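Local coordinates for putative phosphosugar isomerase (Clostridium difficile, PDB 3G68), which probably acts as a double-SIS-domain phosphosugar isomerase, binding phosphorylated sugar derivatives in the manner of the isomerase half of glucosamine-6-phosphate synthase, at residues M2-Y7 with V331-P336; K145-T150 with P317-C322. All coordinates share one frame; numbering follows the deposited sequence.

Contact 1. Residues M2-Y7 with V331-P336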
loop_
_atom_site.group_PDB
_atom_site.type_symbol
_atom_site.label_atom_id
_atom_site.label_comp_id
_atom_site.label_asym_id
_atom_site.label_seq_id
_atom_site.Cartn_x
_atom_site.Cartn_y
_atom_site.Cartn_z
HETATM N N MSE B 2 19.199 8.420 -45.887
HETATM C CA MSE B 2 19.554 9.005 -44.584
HETATM C C MSE B 2 20.111 10.423 -44.717
HETATM O O MSE B 2 20.996 10.683 -45.529
HETATM C CB MSE B 2 20.596 8.149 -43.885
HETATM C CG MSE B 2 20.132 6.744 -43.581
HETATM SE SE MSE B 2 19.201 6.560 -41.898
HETATM C CE MSE B 2 20.716 6.309 -40.599
ATOM N N THR B 3 19.567 11.324 -43.913
ATOM C CA THR B 3 20.007 12.708 -43.877
ATOM C C THR B 3 21.018 12.918 -42.742
ATOM O O THR B 3 21.233 12.043 -41.877
ATOM C CB THR B 3 18.816 13.604 -43.613
ATOM O OG1 THR B 3 18.240 13.253 -42.361
ATOM C CG2 THR B 3 17.752 13.429 -44.713
ATOM N N ILE B 4 21.631 14.101 -42.735
ATOM C CA ILE B 4 22.515 14.506 -41.669
ATOM C C ILE B 4 21.778 14.353 -40.323
ATOM O O ILE B 4 22.333 13.811 -39.373
ATOM C CB ILE B 4 22.967 15.984 -41.880
ATOM C CG1 ILE B 4 23.963 16.096 -43.058
ATOM C CG2 ILE B 4 23.617 16.550 -40.632
ATOM C CD1 ILE B 4 24.182 17.600 -43.526
ATOM N N GLN B 5 20.512 14.781 -40.270
ATOM C CA GLN B 5 19.737 14.716 -39.017
ATOM C C GLN B 5 19.560 13.264 -38.540
ATOM O O GLN B 5 19.650 13.005 -37.333
ATOM C CB GLN B 5 18.371 15.372 -39.149
ATOM C CG GLN B 5 18.332 16.884 -39.479
ATOM C CD GLN B 5 18.279 17.227 -40.981
ATOM O OE1 GLN B 5 19.026 16.700 -41.799
ATOM N NE2 GLN B 5 17.366 18.108 -41.333
ATOM N N ASP B 6 19.311 12.345 -39.484
ATOM C CA ASP B 6 19.183 10.919 -39.174
ATOM C C ASP B 6 20.461 10.404 -38.518
ATOM O O ASP B 6 20.388 9.738 -37.481
ATOM C CB ASP B 6 18.862 10.068 -40.411
ATOM C CG ASP B 6 17.484 10.365 -40.998
ATOM O OD1 ASP B 6 16.526 10.645 -40.258
ATOM O OD2 ASP B 6 17.355 10.324 -42.224
ATOM N N TYR B 7 21.606 10.725 -39.125
ATOM C CA TYR B 7 22.889 10.305 -38.604
ATOM C C TYR B 7 23.201 10.954 -37.275
ATOM O O TYR B 7 23.765 10.268 -36.419
ATOM C CB TYR B 7 24.018 10.510 -39.612
ATOM C CG TYR B 7 23.921 9.635 -40.840
ATOM C CD1 TYR B 7 23.812 8.243 -40.722
ATOM C CD2 TYR B 7 24.032 10.175 -42.129
ATOM C CE1 TYR B 7 23.756 7.427 -41.849
ATOM C CE2 TYR B 7 23.989 9.352 -43.267
ATOM C CZ TYR B 7 23.837 7.992 -43.112
ATOM O OH TYR B 7 23.802 7.180 -44.205
ATOM N N VAL B 331 20.586 23.455 -51.812
ATOM C CA VAL B 331 21.607 22.445 -51.652
ATOM C C VAL B 331 21.082 21.280 -50.841
ATOM O O VAL B 331 20.334 21.448 -49.870
ATOM C CB VAL B 331 22.816 23.012 -50.916
ATOM C CG1 VAL B 331 23.883 21.938 -50.615
ATOM C CG2 VAL B 331 23.430 24.188 -51.720
ATOM N N ASP B 332 21.477 20.089 -51.282
ATOM C CA ASP B 332 21.271 18.880 -50.542
ATOM C C ASP B 332 22.617 18.804 -49.849
ATOM O O ASP B 332 23.635 18.505 -50.500
ATOM C CB ASP B 332 21.047 17.672 -51.460
ATOM C CG ASP B 332 21.000 16.360 -50.695
ATOM O OD1 ASP B 332 21.400 16.345 -49.508
ATOM O OD2 ASP B 332 20.588 15.339 -51.295
ATOM N N PRO B 333 22.642 19.047 -48.530
ATOM C CA PRO B 333 23.944 19.124 -47.864
ATOM C C PRO B 333 24.730 17.823 -47.752
ATOM O O PRO B 333 25.888 17.863 -47.355
ATOM C CB PRO B 333 23.597 19.698 -46.499
ATOM C CG PRO B 333 22.218 19.276 -46.256
ATOM C CD PRO B 333 21.534 19.223 -47.567
ATOM N N SER B 334 24.100 16.694 -48.070
ATOM C CA SER B 334 24.773 15.408 -48.025
ATOM C C SER B 334 25.463 15.057 -49.340
ATOM O O SER B 334 26.174 14.072 -49.373
ATOM C CB SER B 334 23.796 14.289 -47.646
ATOM O OG SER B 334 23.597 14.287 -46.253
ATOM N N VAL B 335 25.256 15.860 -50.393
ATOM C CA VAL B 335 25.880 15.628 -51.721
ATOM C C VAL B 335 26.900 16.729 -52.092
ATOM O O VAL B 335 26.512 17.881 -52.248
ATOM C CB VAL B 335 24.815 15.562 -52.825
ATOM C CG1 VAL B 335 25.481 15.333 -54.220
ATOM C CG2 VAL B 335 23.770 14.467 -52.500
ATOM N N PRO B 336 28.193 16.394 -52.258
ATOM C CA PRO B 336 29.114 17.491 -52.591
ATOM C C PRO B 336 28.829 18.211 -53.911
ATOM O O PRO B 336 28.091 17.714 -54.749
ATOM C CB PRO B 336 30.488 16.804 -52.668
ATOM C CG PRO B 336 30.193 15.375 -52.879
ATOM C CD PRO B 336 28.904 15.106 -52.152
HETATM O O HOH W 1 21.263 15.700 -45.243
#
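Ser334 OG is gripped from two quarters: it hydrogen-bonds to the hydroxyl of Ser140, which lies in a loop of the same chain, and it shares a water with the start of helix 4-20. That water sits 2.9 Å from Ser334 OG and accepts from the backbone at Ile4 N, 3.0 Å away, so the two segments are joined in polar terms through a single bridging molecule. The serine hydroxyl is placed for this by chi1 of -80°, which sets OG beside its own backbone N and opposite the carbonyl carbon. From there it also lies against the flank of isoleucine, with Ile4 CG1 at 3.7 Å from Ser334 OG. The rest of the touching is apolar. Ile4 runs its longer branch out past the serine until CD1 meets the proline ring, 3.7 Å from Pro333 CB and slightly farther from Pro333 CG, the two side chains passing at a slant. Each partner is shaped by a local motif. On the N-terminal side Thr3 is the N-cap of helix 4-20 and forms a capping box with Asp6: Thr3 OG1 accepts from Asp6 N at 3.2 Å, while Thr3 N gives an almost straight bond to Asp6 OD2 at 3.0 Å, on the anti side of the carboxylate but tilted out of its plane. In the C-terminal loop, a type I beta turn from Asp332 to Val335 closes through Val335 N to Asp332 O, and an Asx turn lies within it, where Asp332 OD1 accepts a hydrogen bond from Ser334 N at 3.1 Å, the donor lying above the carboxylate plane. Ser334 is held further by backbone hydrogen bonding with Gly141, and Ile4 also leans on Ser140 and Ala142, neighbours in that same loop.

Contact 2. Residues K145-T150 with P317-C322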
loop_
_atom_site.group_PDB
_atom_site.type_symbol
_atom_site.label_atom_id
_atom_site.label_comp_id
_atom_site.label_asym_id
_atom_site.label_seq_id
_atom_site.Cartn_x
_atom_site.Cartn_y
_atom_site.Cartn_z
ATOM N N LYS B 145 27.920 11.946 -37.091
ATOM C CA LYS B 145 28.039 10.727 -36.277
ATOM C C LYS B 145 29.478 10.217 -36.177
ATOM O O LYS B 145 29.977 9.907 -35.101
ATOM C CB LYS B 145 27.163 9.627 -36.926
ATOM C CG LYS B 145 27.289 8.256 -36.319
ATOM C CD LYS B 145 26.322 7.272 -36.988
ATOM C CE LYS B 145 26.705 6.926 -38.435
ATOM N NZ LYS B 145 25.968 5.670 -38.909
ATOM N N GLY B 146 30.129 10.087 -37.324
ATOM C CA GLY B 146 31.506 9.586 -37.379
ATOM C C GLY B 146 32.528 10.428 -36.638
ATOM O O GLY B 146 33.463 9.887 -36.044
ATOM N N TYR B 147 32.318 11.740 -36.639
ATOM C CA TYR B 147 33.174 12.666 -35.907
ATOM C C TYR B 147 33.066 12.366 -34.402
ATOM O O TYR B 147 34.087 12.133 -33.767
ATOM C CB TYR B 147 32.806 14.132 -36.242
ATOM C CG TYR B 147 33.608 15.177 -35.478
ATOM C CD1 TYR B 147 34.999 15.228 -35.577
ATOM C CD2 TYR B 147 32.983 16.102 -34.637
ATOM C CE1 TYR B 147 35.728 16.174 -34.885
ATOM C CE2 TYR B 147 33.729 17.046 -33.923
ATOM C CZ TYR B 147 35.095 17.078 -34.070
ATOM O OH TYR B 147 35.858 18.020 -33.411
ATOM N N TYR B 148 31.843 12.397 -33.844
ATOM C CA TYR B 148 31.587 12.076 -32.427
ATOM C C TYR B 148 32.120 10.687 -32.026
ATOM O O TYR B 148 32.785 10.537 -31.005
ATOM C CB TYR B 148 30.108 12.150 -32.097
ATOM C CG TYR B 148 29.576 13.562 -32.089
ATOM C CD1 TYR B 148 29.959 14.471 -31.092
ATOM C CD2 TYR B 148 28.673 13.985 -33.049
ATOM C CE1 TYR B 148 29.469 15.780 -31.082
ATOM C CE2 TYR B 148 28.165 15.282 -33.032
ATOM C CZ TYR B 148 28.573 16.168 -32.056
ATOM O OH TYR B 148 28.097 17.449 -32.027
ATOM N N CYS B 149 31.829 9.671 -32.838
ATOM C CA CYS B 149 32.260 8.329 -32.498
ATOM C C CYS B 149 33.786 8.166 -32.597
ATOM O O CYS B 149 34.330 7.345 -31.878
ATOM C CB CYS B 149 31.536 7.287 -33.350
ATOM S SG CYS B 149 29.772 7.163 -33.081
ATOM N N THR B 150 34.475 8.953 -33.437
ATOM C CA THR B 150 35.951 8.883 -33.563
ATOM C C THR B 150 36.596 9.575 -32.337
ATOM O O THR B 150 37.544 9.052 -31.720
ATOM C CB THR B 150 36.431 9.486 -34.921
ATOM O OG1 THR B 150 35.892 8.688 -36.003
ATOM C CG2 THR B 150 37.966 9.548 -35.017
ATOM N N PRO B 317 24.162 22.189 -32.400
ATOM C CA PRO B 317 23.417 23.246 -33.112
ATOM C C PRO B 317 23.960 23.639 -34.468
ATOM O O PRO B 317 23.187 23.896 -35.387
ATOM C CB PRO B 317 23.457 24.433 -32.142
ATOM C CG PRO B 317 24.370 24.028 -31.063
ATOM C CD PRO B 317 24.421 22.588 -31.003
ATOM N N ILE B 318 25.286 23.670 -34.595
ATOM C CA ILE B 318 25.920 24.081 -35.826
ATOM C C ILE B 318 25.752 22.963 -36.858
ATOM O O ILE B 318 25.420 23.245 -38.000
ATOM C CB ILE B 318 27.434 24.434 -35.659
ATOM C CG1 ILE B 318 27.626 25.545 -34.627
ATOM C CG2 ILE B 318 27.986 24.900 -36.998
ATOM C CD1 ILE B 318 26.928 26.795 -34.993
ATOM N N GLN B 319 25.973 21.710 -36.466
ATOM C CA GLN B 319 25.705 20.589 -37.376
ATOM C C GLN B 319 24.267 20.545 -37.793
ATOM O O GLN B 319 23.976 20.179 -38.936
ATOM C CB GLN B 319 26.083 19.259 -36.725
ATOM C CG GLN B 319 27.568 19.089 -36.522
ATOM C CD GLN B 319 27.875 18.066 -35.471
ATOM O OE1 GLN B 319 27.119 17.904 -34.497
ATOM N NE2 GLN B 319 28.991 17.350 -35.647
ATOM N N LEU B 320 23.332 20.900 -36.905
ATOM C CA LEU B 320 21.922 20.912 -37.288
ATOM C C LEU B 320 21.645 21.984 -38.323
ATOM O O LEU B 320 20.812 21.779 -39.233
ATOM C CB LEU B 320 20.956 20.967 -36.097
ATOM C CG LEU B 320 19.486 20.794 -36.433
ATOM C CD1 LEU B 320 19.214 19.475 -37.225
ATOM C CD2 LEU B 320 18.682 20.798 -35.147
ATOM N N ILE B 321 22.328 23.132 -38.203
ATOM C CA ILE B 321 22.242 24.177 -39.213
ATOM C C ILE B 321 22.674 23.608 -40.559
ATOM O O ILE B 321 22.013 23.865 -41.551
ATOM C CB ILE B 321 23.081 25.426 -38.885
ATOM C CG1 ILE B 321 22.408 26.246 -37.791
ATOM C CG2 ILE B 321 23.235 26.322 -40.146
ATOM C CD1 ILE B 321 23.288 27.399 -37.206
ATOM N N CYS B 322 23.745 22.803 -40.561
ATOM C CA CYS B 322 24.239 22.177 -41.796
ATOM C C CYS B 322 23.215 21.264 -42.449
ATOM O O CYS B 322 23.164 21.162 -43.673
ATOM C CB CYS B 322 25.554 21.429 -41.569
ATOM S SG CYS B 322 26.930 22.474 -41.009
#
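Tyr148 OH donates to the side-chain carbonyl of Gln319, 2.7 Å from OE1, and this one short bond ties helix 145-165 to helix 316-324. The two side chains reach for each other from opposite directions. Gln319 OE1 arrives at the edge of the phenol, close to the ring plane, and lies 3.2 Å from Tyr148 CE2, but the amide is turned steeply against the ring, their planes 73° apart. The hydroxyl meets the carbonyl at a bend, with a C=O...O angle of 121° and the donor tilted out of the amide plane. On the amide's other arm, Gln319 NE2 stands 3.4 Å from Tyr148 CE2 and approaches the Tyr147 ring obliquely, 4.3 Å from Tyr147 CD2. Gln319 spans the gap because its chain is extended beyond CG (chi2 159°). In this double-SIS protein residues 145-150 belong to the first SIS domain, whereas helix 316-324 follows the strands of the second parallel sheet, so the bond links parts of the two halves. Further out, Phe187 packs edge-to-face with the Tyr148 ring, and Tyr147 carries its own hydroxyl to Asp222. Within the tyrosine-bearing helix Thr150 OG1 bonds back to Gly146 O at 2.7 Å, on the opposite face of that carbonyl from Thr150 N. A salt bridge from Lys145 NZ to Glu10 ties the helix start to helix 4-20.

All the touching residues of contact 2 are buried; in contact 1 Ile4 and Pro333 are buried and Ser334 is partly exposed. The centre of contact 2 lies about 8 Å from that of the chain, and the centre of contact 1 about 18 Å. Their chemistry differs too: the inner one rests on a direct side-chain bond between two helices, the outer one on a water and a patch of apolar packing between a helix start and a loop. The segments themselves meet. Pro333 CB lies 3.2 Å from Cys322 O. Gln5 packs on Leu320 and Tyr7 O abuts Lys145 CB, so helix 4-20 touches both helices of contact 2.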